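Long-range contacts in HTPA Reductase (Selaginella moellendorffii, PDB 5U5N), which probably catalyses the NAD(P)H-dependent reduction of 4-hydroxy-tetrahydrodipicolinate to tetrahydrodipicolinate, the fourth and final step from aspartate to tetrahydrodipicolinate in lysine biosynthesis: residues Leu82-Asn87 / Thr104-Arg109; Pro6-Cys12 / Leu31-Thr37; Gln128-Val133 / Ile242-Thr247; Gly120-Ile125 / Ser262-Asn268. All blocks are in the same frame, centred on the assembly; numbering follows the deposited sequence.

Overall arrangement
Three of the four contacts line the NAD site. Interaction 2 meets the adenosine ribose and adenine, interaction 1 reaches from the adenine to the nicotinamide ribose, and interaction 3 takes the nicotinamide end. Their centres are 18 to 19 Å apart, with nearest atoms about 6 to 7 Å apart; each of the three touches the dinucleotide, though they do not touch one another. Interaction 4 lies at the far edge of the parallel sheet that begins with strand 7-10 of interaction 2, centres 20 Å apart. It touches interaction 1, where Arg109 NH2 packs 3.8 Å from Ile125 CG2. Segment 120-125 runs almost directly into 128-133, and helix 241-259 leads on to strand 266-267.

Interaction 1 (Leu82-Asn87 / Thr104-Arg109); sequences LPAAVN and TTGGDR. With NAD (nicotinamide-adenine-dinucleotide), chain C.
Val86 and Thr104 meet through their methyl groups, Val86 CG2 lying only 3.3 Å from Thr104 CG2, closer than ordinary van der Waals contact. With its CG2 anti to the backbone N, Thr104 brings that methyl against Leu82 N, while its hydroxyl turns to Asp79 and the backbone N of Thr81. Pro83 packs on the next part of the loop, its CG 3.5 Å from Thr105 O. The polar half of the contact is a two-bond clasp by the Asn87 amide. Its OD1 accepts Asp108 N at 2.9 Å on an in-plane lone pair, and its ND2 donates to Asp108 O, also at 2.9 Å, almost straight at 171°. Behind this, Arg109 NH1 binds both Thr104 O (2.9 Å) and Gly106 O (3.0 Å) in the guanidinium plane, which probably helps to hold the glycine loop in shape. Asp108 in turn N-caps helix 109-119 through Lys111 N. The loops after strands 76-79 and 100-102 of the Rossmann domain border the NAD pocket here, and Thr105 OG1 hydrogen-bonds NAD O2D at 2.7 Å. With the loop gripped at its carbonyls and at Asp108, this hydroxyl is presented to the nicotinamide ribose from a well-braced backbone.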
# COMPACT_ATOMS: atom_id res chain seq x y z
N LEU A 82 31.37 -5.67 -7.73
CA LEU A 82 31.37 -6.97 -7.09
C LEU A 82 31.60 -6.67 -5.64
O LEU A 82 32.28 -5.69 -5.32
CB LEU A 82 32.52 -7.86 -7.62
CG LEU A 82 32.47 -8.54 -9.00
CD1 LEU A 82 33.71 -9.34 -9.31
CD2 LEU A 82 31.25 -9.44 -9.06
N PRO A 83 31.03 -7.49 -4.73
CA PRO A 83 31.21 -7.25 -3.30
C PRO A 83 32.67 -6.97 -2.91
O PRO A 83 32.93 -6.06 -2.13
CB PRO A 83 30.68 -8.52 -2.67
CG PRO A 83 29.62 -8.98 -3.62
CD PRO A 83 30.10 -8.60 -4.99
N ALA A 84 33.60 -7.72 -3.50
CA ALA A 84 35.04 -7.56 -3.27
C ALA A 84 35.56 -6.13 -3.52
O ALA A 84 36.42 -5.67 -2.80
CB ALA A 84 35.81 -8.56 -4.11
N ALA A 85 35.01 -5.45 -4.53
CA ALA A 85 35.44 -4.09 -4.88
C ALA A 85 34.71 -2.97 -4.15
O ALA A 85 35.15 -1.82 -4.24
CB ALA A 85 35.30 -3.87 -6.37
N VAL A 86 33.60 -3.26 -3.46
CA VAL A 86 32.75 -2.19 -2.92
C VAL A 86 33.49 -1.15 -2.08
O VAL A 86 33.46 0.02 -2.42
CB VAL A 86 31.57 -2.74 -2.10
CG1 VAL A 86 30.92 -1.67 -1.22
CG2 VAL A 86 30.55 -3.31 -3.03
N ASN A 87 34.13 -1.57 -0.99
CA ASN A 87 34.74 -0.59 -0.07
C ASN A 87 35.90 0.18 -0.67
O ASN A 87 36.12 1.36 -0.38
CB ASN A 87 35.21 -1.27 1.21
CG ASN A 87 34.08 -1.82 2.00
OD1 ASN A 87 33.75 -2.99 1.85
ND2 ASN A 87 33.43 -0.96 2.80
N THR A 104 26.03 -1.84 -5.88
CA THR A 104 26.67 -3.13 -5.63
C THR A 104 26.34 -3.56 -4.19
O THR A 104 26.45 -2.76 -3.27
CB THR A 104 28.19 -3.00 -5.78
OG1 THR A 104 28.50 -2.37 -7.03
CG2 THR A 104 28.91 -4.37 -5.69
N THR A 105 25.97 -4.81 -4.01
CA THR A 105 25.67 -5.34 -2.69
C THR A 105 26.93 -5.94 -2.08
O THR A 105 27.96 -6.04 -2.75
CB THR A 105 24.58 -6.41 -2.76
OG1 THR A 105 25.04 -7.50 -3.55
CG2 THR A 105 23.29 -5.85 -3.36
N GLY A 106 26.86 -6.34 -0.82
CA GLY A 106 28.02 -6.86 -0.12
C GLY A 106 29.05 -5.80 0.24
O GLY A 106 28.84 -4.61 0.07
N GLY A 107 30.18 -6.27 0.74
CA GLY A 107 31.20 -5.40 1.31
C GLY A 107 30.86 -5.11 2.74
O GLY A 107 29.87 -5.59 3.25
N ASP A 108 31.72 -4.35 3.41
CA ASP A 108 31.46 -3.90 4.77
C ASP A 108 30.56 -2.65 4.65
O ASP A 108 31.03 -1.53 4.35
CB ASP A 108 32.78 -3.59 5.51
CG ASP A 108 32.59 -3.35 6.99
OD1 ASP A 108 31.95 -2.33 7.39
OD2 ASP A 108 33.16 -4.15 7.78
N ARG A 109 29.27 -2.85 4.89
CA ARG A 109 28.28 -1.79 4.67
C ARG A 109 28.47 -0.61 5.64
O ARG A 109 28.19 0.53 5.28
CB ARG A 109 26.84 -2.35 4.73
CG ARG A 109 26.55 -3.60 3.90
CD ARG A 109 26.79 -3.44 2.41
NE ARG A 109 25.90 -2.44 1.83
CZ ARG A 109 25.85 -2.09 0.54
NH1 ARG A 109 26.64 -2.66 -0.36
NH2 ARG A 109 24.97 -1.17 0.16
PA NAD C . 28.64 -9.25 -12.89
O1A NAD C . 29.49 -10.36 -12.29
O2A NAD C . 27.81 -9.48 -14.13
O5B NAD C . 29.53 -7.97 -13.18
C5B NAD C . 30.28 -7.30 -12.18
C4B NAD C . 31.46 -6.67 -12.89
O4B NAD C . 32.24 -5.87 -12.00
C3B NAD C . 32.40 -7.70 -13.52
O3B NAD C . 32.27 -7.66 -14.95
C2B NAD C . 33.80 -7.34 -12.99
O2B NAD C . 34.83 -7.51 -13.98
C1B NAD C . 33.60 -5.90 -12.47
N9A NAD C . 34.51 -5.40 -11.40
C8A NAD C . 35.00 -6.09 -10.35
N7A NAD C . 35.79 -5.29 -9.59
C5A NAD C . 35.79 -4.06 -10.14
C6A NAD C . 36.43 -2.76 -9.84
N6A NAD C . 37.23 -2.62 -8.76
N1A NAD C . 36.19 -1.72 -10.66
C2A NAD C . 35.40 -1.84 -11.75
N3A NAD C . 34.80 -3.00 -12.09
C4A NAD C . 34.95 -4.13 -11.33
O3 NAD C . 27.72 -8.68 -11.68
PN NAD C . 26.22 -8.11 -11.88
O1N NAD C . 25.37 -9.30 -12.26
O2N NAD C . 26.26 -6.89 -12.79
O5D NAD C . 25.95 -7.57 -10.38
C5D NAD C . 26.80 -6.58 -9.83
C4D NAD C . 26.48 -6.24 -8.38
O4D NAD C . 25.24 -5.51 -8.33
C3D NAD C . 26.30 -7.48 -7.48
O3D NAD C . 26.92 -7.27 -6.19
C2D NAD C . 24.80 -7.61 -7.34
O2D NAD C . 24.39 -8.17 -6.09
C1D NAD C . 24.35 -6.16 -7.41
N1N NAD C . 22.93 -5.94 -7.76
C2N NAD C . 22.28 -5.00 -7.04
C3N NAD C . 20.95 -4.69 -7.27
C7N NAD C . 20.25 -3.64 -6.43
O7N NAD C . 19.04 -3.71 -6.29
N7N NAD C . 20.92 -2.65 -5.82
C4N NAD C . 20.28 -5.38 -8.28
C5N NAD C . 20.95 -6.35 -9.03
C6N NAD C . 22.29 -6.62 -8.75

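Interaction 2 (Pro6-Cys12 / Leu31-Thr37); sequences PVMVNDC and LVPLSLT. With NAD (nicotinamide-adenine-dinucleotide), chain C.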
# COMPACT_ATOMS: atom_id res chain seq x y z
N PRO A 6 26.45 13.99 -16.64
CA PRO A 6 26.81 12.77 -17.36
C PRO A 6 27.17 11.63 -16.39
O PRO A 6 27.54 11.89 -15.27
CB PRO A 6 28.02 13.21 -18.18
CG PRO A 6 28.67 14.23 -17.34
CD PRO A 6 27.54 14.98 -16.69
N VAL A 7 27.01 10.39 -16.82
CA VAL A 7 27.26 9.26 -15.94
C VAL A 7 28.36 8.33 -16.47
O VAL A 7 28.41 8.05 -17.67
CB VAL A 7 26.00 8.40 -15.63
CG1 VAL A 7 25.02 9.23 -14.86
CG2 VAL A 7 25.33 7.84 -16.87
N MET A 8 29.19 7.84 -15.55
CA MET A 8 30.19 6.83 -15.85
C MET A 8 29.71 5.59 -15.15
O MET A 8 29.56 5.59 -13.93
CB MET A 8 31.57 7.26 -15.33
CG MET A 8 32.71 6.26 -15.54
SD MET A 8 34.17 6.82 -14.65
CE MET A 8 35.48 5.81 -15.38
N VAL A 9 29.46 4.54 -15.92
CA VAL A 9 29.02 3.26 -15.36
C VAL A 9 30.19 2.30 -15.28
O VAL A 9 30.70 1.89 -16.31
CB VAL A 9 27.88 2.63 -16.21
CG1 VAL A 9 27.43 1.33 -15.61
CG2 VAL A 9 26.74 3.62 -16.37
N ASN A 10 30.60 1.98 -14.04
CA ASN A 10 31.58 0.95 -13.72
C ASN A 10 30.84 -0.22 -13.12
O ASN A 10 30.30 -0.08 -12.01
CB ASN A 10 32.61 1.51 -12.73
CG ASN A 10 33.24 2.79 -13.25
OD1 ASN A 10 33.38 2.96 -14.45
ND2 ASN A 10 33.64 3.66 -12.37
N ASP A 11 30.72 -1.38 -13.78
CA ASP A 11 31.42 -1.83 -14.97
C ASP A 11 30.37 -2.00 -16.04
O ASP A 11 29.47 -2.80 -15.86
CB ASP A 11 32.06 -3.19 -14.61
CG ASP A 11 32.78 -3.88 -15.77
OD1 ASP A 11 32.84 -3.37 -16.91
OD2 ASP A 11 33.31 -4.99 -15.52
N CYS A 12 30.48 -1.29 -17.16
CA CYS A 12 29.47 -1.44 -18.21
C CYS A 12 29.48 -2.82 -18.91
O CYS A 12 28.55 -3.10 -19.68
CB CYS A 12 29.55 -0.30 -19.22
SG CYS A 12 30.95 -0.41 -20.33
N LEU A 31 26.21 9.26 -21.45
CA LEU A 31 27.11 8.21 -20.99
C LEU A 31 28.55 8.57 -21.35
O LEU A 31 28.92 8.67 -22.54
CB LEU A 31 26.74 6.86 -21.66
CG LEU A 31 27.57 5.64 -21.28
CD1 LEU A 31 27.32 5.23 -19.85
CD2 LEU A 31 27.31 4.47 -22.19
N VAL A 32 29.38 8.71 -20.32
CA VAL A 32 30.81 8.99 -20.47
C VAL A 32 31.41 7.76 -21.16
O VAL A 32 31.17 6.65 -20.71
CB VAL A 32 31.44 9.26 -19.09
CG1 VAL A 32 32.96 9.34 -19.20
CG2 VAL A 32 30.90 10.55 -18.50
N PRO A 33 32.15 7.92 -22.29
CA PRO A 33 32.61 6.74 -23.02
C PRO A 33 33.90 6.14 -22.44
O PRO A 33 34.80 5.71 -23.20
CB PRO A 33 32.83 7.30 -24.42
CG PRO A 33 33.37 8.65 -24.15
CD PRO A 33 32.61 9.16 -22.96
N LEU A 34 33.98 6.08 -21.11
CA LEU A 34 35.02 5.35 -20.38
C LEU A 34 34.38 4.58 -19.25
O LEU A 34 33.43 5.04 -18.66
CB LEU A 34 36.06 6.31 -19.82
CG LEU A 34 36.96 6.95 -20.87
CD1 LEU A 34 37.48 8.28 -20.41
CD2 LEU A 34 38.12 6.06 -21.18
N SER A 35 34.89 3.39 -19.00
CA SER A 35 34.43 2.53 -17.93
C SER A 35 35.63 1.79 -17.33
O SER A 35 36.70 1.70 -17.95
CB SER A 35 33.40 1.54 -18.48
OG SER A 35 32.77 0.81 -17.42
N LEU A 36 35.46 1.32 -16.10
CA LEU A 36 36.48 0.56 -15.39
C LEU A 36 35.93 -0.83 -15.19
O LEU A 36 34.75 -0.99 -14.79
CB LEU A 36 36.80 1.25 -14.07
CG LEU A 36 37.60 2.53 -14.25
CD1 LEU A 36 37.62 3.38 -13.00
CD2 LEU A 36 39.04 2.22 -14.65
N THR A 37 36.73 -1.83 -15.52
CA THR A 37 36.34 -3.23 -15.38
C THR A 37 37.24 -3.83 -14.31
O THR A 37 38.15 -3.14 -13.79
CB THR A 37 36.34 -4.00 -16.73
OG1 THR A 37 35.77 -5.30 -16.54
CG2 THR A 37 37.75 -4.14 -17.34
PA NAD C . 28.64 -9.25 -12.89
O1A NAD C . 29.49 -10.36 -12.29
O2A NAD C . 27.81 -9.48 -14.13
O5B NAD C . 29.53 -7.97 -13.18
C5B NAD C . 30.28 -7.30 -12.18
C4B NAD C . 31.46 -6.67 -12.89
O4B NAD C . 32.24 -5.87 -12.00
C3B NAD C . 32.40 -7.70 -13.52
O3B NAD C . 32.27 -7.66 -14.95
C2B NAD C . 33.80 -7.34 -12.99
O2B NAD C . 34.83 -7.51 -13.98
C1B NAD C . 33.60 -5.90 -12.47
N9A NAD C . 34.51 -5.40 -11.40
C8A NAD C . 35.00 -6.09 -10.35
N7A NAD C . 35.79 -5.29 -9.59
C5A NAD C . 35.79 -4.06 -10.14
C6A NAD C . 36.43 -2.76 -9.84
N6A NAD C . 37.23 -2.62 -8.76
N1A NAD C . 36.19 -1.72 -10.66
C2A NAD C . 35.40 -1.84 -11.75
N3A NAD C . 34.80 -3.00 -12.09
C4A NAD C . 34.95 -4.13 -11.33
O3 NAD C . 27.72 -8.68 -11.68
PN NAD C . 26.22 -8.11 -11.88
O1N NAD C . 25.37 -9.30 -12.26
O2N NAD C . 26.26 -6.89 -12.79
O5D NAD C . 25.95 -7.57 -10.38
C5D NAD C . 26.80 -6.58 -9.83
C4D NAD C . 26.48 -6.24 -8.38
O4D NAD C . 25.24 -5.51 -8.33
C3D NAD C . 26.30 -7.48 -7.48
O3D NAD C . 26.92 -7.27 -6.19
C2D NAD C . 24.80 -7.61 -7.34
O2D NAD C . 24.39 -8.17 -6.09
C1D NAD C . 24.35 -6.16 -7.41
N1N NAD C . 22.93 -5.94 -7.76
C2N NAD C . 22.28 -5.00 -7.04
C3N NAD C . 20.95 -4.69 -7.27
C7N NAD C . 20.25 -3.64 -6.43
O7N NAD C . 19.04 -3.71 -6.29
N7N NAD C . 20.92 -2.65 -5.82
C4N NAD C . 20.28 -5.38 -8.28
C5N NAD C . 20.95 -6.35 -9.03
C6N NAD C . 22.29 -6.62 -8.75
O HOH W 1 30.61 4.84 -18.62
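Met8 reaches across to the second strand with its chain extended, CG anti to the backbone N (chi1 178°), laying CG 3.4 Å from Leu34 O and bringing CE against Leu36 CD1. The two strands run nearly parallel, 22° apart, but the backbones bridge once, ahead of strand 34-37, where Val32 N donates to Val7 O at 2.9 Å. Farther on, a water accepts from Val9 N and donates to Val32 O and Leu34 O, and side chains replace the backbone partners. Ser35 OG gives a short 2.6 Å bond to Val9 O in the carbonyl plane. Asn10 OD1 receives Leu36 N at 3.1 Å from well above its amide plane. Beyond a cis peptide, Asp11 OD2 accepts Thr37 OG1 (2.7 Å) and NAD O3B (2.9 Å), while its OD1 bonds Thr13. This is the opening beta-alpha-beta crossover of the Rossmann domain: helix 15-27 packs on Val9 and Leu31, helix 61-71 covers Met8, Val32 and Leu34, and strand 51-57 flanks Leu31, Leu34 and Thr37.

Interaction 3 (Gln128-Val133 / Ile242-Thr247); sequences QMGKQV and IYAQGT. With NAD (nicotinamide-adenine-dinucleotide), chain C.
Tyr243 O, bordered from across the contact by Met129 CB, is gripped from opposite faces of its carbonyl plane by the N and the hydroxyl of Thr247, the OG1 bond being 2.7 Å long. That hydroxyl also bonds Tyr80, and Met129 bends twice to set CE 3.6 Å from Thr247 OG1. Gly246 has no side chain, so Met129 O approaches its CA to 3.4 Å in a nearly linear CA-H...O contact. The Tyr243 ring is sandwiched: CG2 of Ile242 sits over the centre of one face, and NAD C4N lies 3.6 Å above the other, offset toward the rim. At the ring edge and in its plane is Gln128 OE1, 3.4 Å from Tyr243 CE1, although Gln128 is poorly ordered. The same OE1 holds the N of Gly130, the centre of an inverse gamma turn. Ile242 extends past Gly130, its CG1 3.5 Å from Gln132 OE1, and a water links that OE1 to Ile242 O. Gln132 NE2 binds Ala150 O of the second subunit, beside the dimer interface. The 128-133 turn, where helix 131-146 begins, thus packs on helix 241-259 at the nicotinamide end of the pocket. Met129 N donates to NAD O7N at 3.1 Å and 162°. The carboxamide is held by a backbone donor while Tyr243 lies against C4N, the carbon that gives up hydride in reduced nicotinamide cofactors, which should limit rotation of the nicotinamide.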
# COMPACT_ATOMS: atom_id res chain seq x y z
N GLN A 128 18.98 -1.91 -2.58
CA GLN A 128 17.79 -2.23 -3.41
C GLN A 128 17.40 -0.98 -4.21
O GLN A 128 16.96 0.00 -3.64
CB GLN A 128 16.66 -2.74 -2.51
CG GLN A 128 15.25 -2.78 -3.09
CD GLN A 128 15.04 -3.77 -4.19
OE1 GLN A 128 15.23 -3.48 -5.36
NE2 GLN A 128 14.59 -4.95 -3.82
N MET A 129 17.59 -1.03 -5.52
CA MET A 129 17.38 0.10 -6.43
C MET A 129 16.10 -0.04 -7.24
O MET A 129 15.78 0.87 -8.02
CB MET A 129 18.58 0.27 -7.39
CG MET A 129 19.86 0.58 -6.64
SD MET A 129 19.97 2.30 -6.14
CE MET A 129 20.52 3.00 -7.68
N GLY A 130 15.40 -1.16 -7.10
CA GLY A 130 14.06 -1.27 -7.67
C GLY A 130 13.11 -0.38 -6.90
O GLY A 130 12.43 -0.88 -5.97
N LYS A 131 13.06 0.90 -7.31
CA LYS A 131 12.42 1.92 -6.49
C LYS A 131 10.94 1.69 -6.23
O LYS A 131 10.45 2.08 -5.19
CB LYS A 131 12.63 3.35 -7.02
CG LYS A 131 11.69 3.81 -8.10
CD LYS A 131 11.91 5.27 -8.43
CE LYS A 131 10.74 5.76 -9.27
NZ LYS A 131 10.91 7.17 -9.66
N GLN A 132 10.23 1.05 -7.16
CA GLN A 132 8.79 0.81 -6.96
C GLN A 132 8.58 -0.23 -5.87
O GLN A 132 7.59 -0.16 -5.10
CB GLN A 132 8.10 0.38 -8.26
CG GLN A 132 7.98 1.51 -9.28
CD GLN A 132 9.29 1.86 -9.99
OE1 GLN A 132 10.27 1.10 -9.90
NE2 GLN A 132 9.31 3.00 -10.70
N VAL A 133 9.47 -1.22 -5.82
CA VAL A 133 9.47 -2.20 -4.74
C VAL A 133 9.82 -1.51 -3.40
O VAL A 133 9.14 -1.77 -2.38
CB VAL A 133 10.36 -3.43 -5.04
CG1 VAL A 133 10.43 -4.34 -3.83
CG2 VAL A 133 9.79 -4.22 -6.21
N ILE A 242 14.02 -3.06 -13.73
CA ILE A 242 13.59 -2.19 -12.62
C ILE A 242 14.80 -1.58 -11.89
O ILE A 242 14.72 -0.45 -11.41
CB ILE A 242 12.66 -2.91 -11.61
CG1 ILE A 242 11.95 -1.90 -10.71
CG2 ILE A 242 13.39 -3.95 -10.77
CD1 ILE A 242 11.05 -2.50 -9.67
N TYR A 243 15.90 -2.33 -11.80
CA TYR A 243 17.13 -1.84 -11.15
C TYR A 243 17.77 -0.77 -12.05
O TYR A 243 18.16 0.29 -11.56
CB TYR A 243 18.11 -2.99 -10.78
CG TYR A 243 17.37 -4.16 -10.13
CD1 TYR A 243 16.77 -4.02 -8.90
CD2 TYR A 243 17.24 -5.39 -10.78
CE1 TYR A 243 16.06 -5.08 -8.30
CE2 TYR A 243 16.53 -6.44 -10.21
CZ TYR A 243 15.94 -6.28 -8.98
OH TYR A 243 15.18 -7.29 -8.42
N ALA A 244 17.85 -1.04 -13.36
CA ALA A 244 18.30 -0.07 -14.35
C ALA A 244 17.50 1.24 -14.33
O ALA A 244 18.06 2.35 -14.29
CB ALA A 244 18.24 -0.68 -15.74
N GLN A 245 16.19 1.12 -14.37
CA GLN A 245 15.33 2.32 -14.36
C GLN A 245 15.43 3.09 -13.02
O GLN A 245 15.45 4.30 -13.03
CB GLN A 245 13.86 1.97 -14.69
CG GLN A 245 13.65 1.46 -16.10
CD GLN A 245 14.15 2.42 -17.14
OE1 GLN A 245 13.89 3.59 -17.05
NE2 GLN A 245 14.92 1.92 -18.12
N GLY A 246 15.55 2.40 -11.90
CA GLY A 246 15.74 3.09 -10.63
C GLY A 246 17.09 3.78 -10.53
O GLY A 246 17.18 4.88 -9.99
N THR A 247 18.14 3.15 -11.04
CA THR A 247 19.45 3.81 -11.12
C THR A 247 19.41 5.14 -11.93
O THR A 247 19.98 6.15 -11.51
CB THR A 247 20.55 2.86 -11.69
OG1 THR A 247 20.50 1.59 -11.03
CG2 THR A 247 21.88 3.49 -11.45
PA NAD C . 28.64 -9.25 -12.89
O1A NAD C . 29.49 -10.36 -12.29
O2A NAD C . 27.81 -9.48 -14.13
O5B NAD C . 29.53 -7.97 -13.18
C5B NAD C . 30.28 -7.30 -12.18
C4B NAD C . 31.46 -6.67 -12.89
O4B NAD C . 32.24 -5.87 -12.00
C3B NAD C . 32.40 -7.70 -13.52
O3B NAD C . 32.27 -7.66 -14.95
C2B NAD C . 33.80 -7.34 -12.99
O2B NAD C . 34.83 -7.51 -13.98
C1B NAD C . 33.60 -5.90 -12.47
N9A NAD C . 34.51 -5.40 -11.40
C8A NAD C . 35.00 -6.09 -10.35
N7A NAD C . 35.79 -5.29 -9.59
C5A NAD C . 35.79 -4.06 -10.14
C6A NAD C . 36.43 -2.76 -9.84
N6A NAD C . 37.23 -2.62 -8.76
N1A NAD C . 36.19 -1.72 -10.66
C2A NAD C . 35.40 -1.84 -11.75
N3A NAD C . 34.80 -3.00 -12.09
C4A NAD C . 34.95 -4.13 -11.33
O3 NAD C . 27.72 -8.68 -11.68
PN NAD C . 26.22 -8.11 -11.88
O1N NAD C . 25.37 -9.30 -12.26
O2N NAD C . 26.26 -6.89 -12.79
O5D NAD C . 25.95 -7.57 -10.38
C5D NAD C . 26.80 -6.58 -9.83
C4D NAD C . 26.48 -6.24 -8.38
O4D NAD C . 25.24 -5.51 -8.33
C3D NAD C . 26.30 -7.48 -7.48
O3D NAD C . 26.92 -7.27 -6.19
C2D NAD C . 24.80 -7.61 -7.34
O2D NAD C . 24.39 -8.17 -6.09
C1D NAD C . 24.35 -6.16 -7.41
N1N NAD C . 22.93 -5.94 -7.76
C2N NAD C . 22.28 -5.00 -7.04
C3N NAD C . 20.95 -4.69 -7.27
C7N NAD C . 20.25 -3.64 -6.43
O7N NAD C . 19.04 -3.71 -6.29
N7N NAD C . 20.92 -2.65 -5.82
C4N NAD C . 20.28 -5.38 -8.28
C5N NAD C . 20.95 -6.35 -9.03
C6N NAD C . 22.29 -6.62 -8.75
O HOH W 2 12.27 1.53 -11.66

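Interaction 4 (Gly120-Ile125 / Ser262-Asn268); sequences GTYSII and SEKRLYN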
# COMPACT_ATOMS: atom_id res chain seq x y z
N GLY A 120 31.92 13.72 2.99
CA GLY A 120 30.93 14.70 2.54
C GLY A 120 30.71 14.63 1.05
O GLY A 120 30.39 15.62 0.43
N THR A 121 30.88 13.44 0.47
CA THR A 121 30.70 13.21 -0.95
C THR A 121 29.22 12.99 -1.25
O THR A 121 28.58 12.14 -0.61
CB THR A 121 31.44 11.92 -1.40
OG1 THR A 121 32.78 11.95 -0.92
CG2 THR A 121 31.46 11.76 -2.92
N TYR A 122 28.70 13.69 -2.26
CA TYR A 122 27.35 13.43 -2.74
C TYR A 122 27.22 11.98 -3.20
O TYR A 122 27.90 11.57 -4.13
CB TYR A 122 26.95 14.40 -3.87
CG TYR A 122 26.73 15.80 -3.37
CD1 TYR A 122 25.55 16.16 -2.72
CD2 TYR A 122 27.71 16.78 -3.50
CE1 TYR A 122 25.34 17.45 -2.25
CE2 TYR A 122 27.51 18.07 -3.05
CZ TYR A 122 26.33 18.39 -2.41
OH TYR A 122 26.15 19.65 -1.94
N SER A 123 26.35 11.22 -2.54
CA SER A 123 26.15 9.81 -2.86
C SER A 123 24.75 9.28 -2.61
O SER A 123 23.99 9.81 -1.83
CB SER A 123 27.17 8.93 -2.09
OG SER A 123 27.36 9.40 -0.77
N ILE A 124 24.45 8.20 -3.31
CA ILE A 124 23.30 7.37 -3.03
C ILE A 124 23.86 5.98 -2.85
O ILE A 124 24.45 5.40 -3.76
CB ILE A 124 22.26 7.41 -4.17
CG1 ILE A 124 21.59 8.78 -4.23
CG2 ILE A 124 21.20 6.34 -3.97
CD1 ILE A 124 21.03 9.10 -5.59
N ILE A 125 23.67 5.43 -1.66
CA ILE A 125 24.06 4.08 -1.37
C ILE A 125 22.77 3.34 -1.08
O ILE A 125 22.10 3.58 -0.07
CB ILE A 125 25.04 4.02 -0.17
CG1 ILE A 125 26.37 4.67 -0.60
CG2 ILE A 125 25.27 2.58 0.29
CD1 ILE A 125 27.31 5.02 0.52
N SER A 262 23.05 20.93 -1.79
CA SER A 262 22.37 20.54 -0.54
C SER A 262 23.37 20.39 0.60
O SER A 262 24.52 20.00 0.37
CB SER A 262 21.63 19.21 -0.68
OG SER A 262 20.58 19.34 -1.62
N GLU A 263 22.93 20.71 1.81
CA GLU A 263 23.72 20.45 3.01
C GLU A 263 23.91 18.92 3.16
O GLU A 263 25.01 18.44 3.45
CB GLU A 263 23.05 21.07 4.25
CG GLU A 263 22.91 22.59 4.19
CD GLU A 263 23.40 23.30 5.46
OE1 GLU A 263 22.65 23.29 6.49
OE2 GLU A 263 24.53 23.87 5.44
N LYS A 264 22.82 18.19 2.92
CA LYS A 264 22.80 16.73 2.98
C LYS A 264 23.52 16.12 1.77
O LYS A 264 23.29 16.53 0.63
CB LYS A 264 21.34 16.24 3.07
CG LYS A 264 21.20 14.74 3.11
CD LYS A 264 19.81 14.28 3.51
CE LYS A 264 19.83 12.76 3.55
NZ LYS A 264 18.58 12.15 4.05
N ARG A 265 24.38 15.13 2.06
CA ARG A 265 25.28 14.52 1.06
C ARG A 265 24.98 13.07 0.73
O ARG A 265 25.09 12.66 -0.45
CB ARG A 265 26.73 14.62 1.53
CG ARG A 265 27.17 16.04 1.86
CD ARG A 265 26.80 17.01 0.72
NE ARG A 265 27.26 18.39 0.92
CZ ARG A 265 28.49 18.83 0.68
NH1 ARG A 265 29.45 18.03 0.24
NH2 ARG A 265 28.77 20.10 0.90
N LEU A 266 24.61 12.31 1.76
CA LEU A 266 24.38 10.90 1.63
C LEU A 266 22.88 10.64 1.65
O LEU A 266 22.22 10.91 2.64
CB LEU A 266 25.06 10.16 2.79
CG LEU A 266 24.86 8.64 2.86
CD1 LEU A 266 25.15 7.94 1.53
CD2 LEU A 266 25.80 8.06 3.92
N TYR A 267 22.38 10.11 0.55
CA TYR A 267 20.98 9.85 0.32
C TYR A 267 20.83 8.36 0.11
O TYR A 267 21.82 7.67 -0.12
CB TYR A 267 20.48 10.60 -0.92
CG TYR A 267 20.58 12.11 -0.80
CD1 TYR A 267 21.75 12.80 -1.11
CD2 TYR A 267 19.47 12.87 -0.36
CE1 TYR A 267 21.82 14.18 -1.00
CE2 TYR A 267 19.52 14.24 -0.24
CZ TYR A 267 20.68 14.90 -0.56
OH TYR A 267 20.68 16.27 -0.42
N ASN A 268 19.60 7.88 0.25
CA ASN A 268 19.22 6.52 -0.09
C ASN A 268 18.02 6.53 -1.07
O ASN A 268 17.62 7.57 -1.55
CB ASN A 268 18.97 5.75 1.20
CG ASN A 268 17.71 6.24 1.98
OD1 ASN A 268 16.92 7.02 1.49
ND2 ASN A 268 17.56 5.80 3.20
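Ile125 and Leu266 pack at their tips, CD1 to CD1 at 3.8 Å, in the tight part of this contact, where strands 123-125 and 266-267 run parallel. Ser123 N donates to Arg265 O (2.8 Å), Tyr267 N to Ser123 O (2.9 Å) and Ile125 N to Tyr267 O. Ile124 CG1 leans on Tyr267 CB on one face of the sheet, against helix 241-259. On the other face Ser123 and Ile125 lie under helix 109-119, and Leu266 CD1 reaches back to Ser123 OG, which itself bonds Thr121 O.

The side nearer solvent is held differently, by one large stacked pair. The Arg265 chain bends at chi2 (-50°) and lays its guanidinium along Tyr122, planes 9° apart and centres 4.4 Å apart, an offset, nearly parallel stack with CD over the ring and the guanidinium over the hydroxyl end. Arg265 CD sits 3.6 Å from the Tyr122 ring centroid as a CH-pi contact. Tyr122 OH donates to Ser262 O at 2.8 Å, in plane on a lone pair, and Arg265 NE adds a weak bond to the same oxygen. The NH1 bond to Gly120 O is also weak, strongly bent at 127°. This suggests that ring stacking contributes much of the arginine's placement, while the hydroxyl is held by Ser262 O; three backbone bonds, two of them close to straight, add the last strand to the Rossmann sheet.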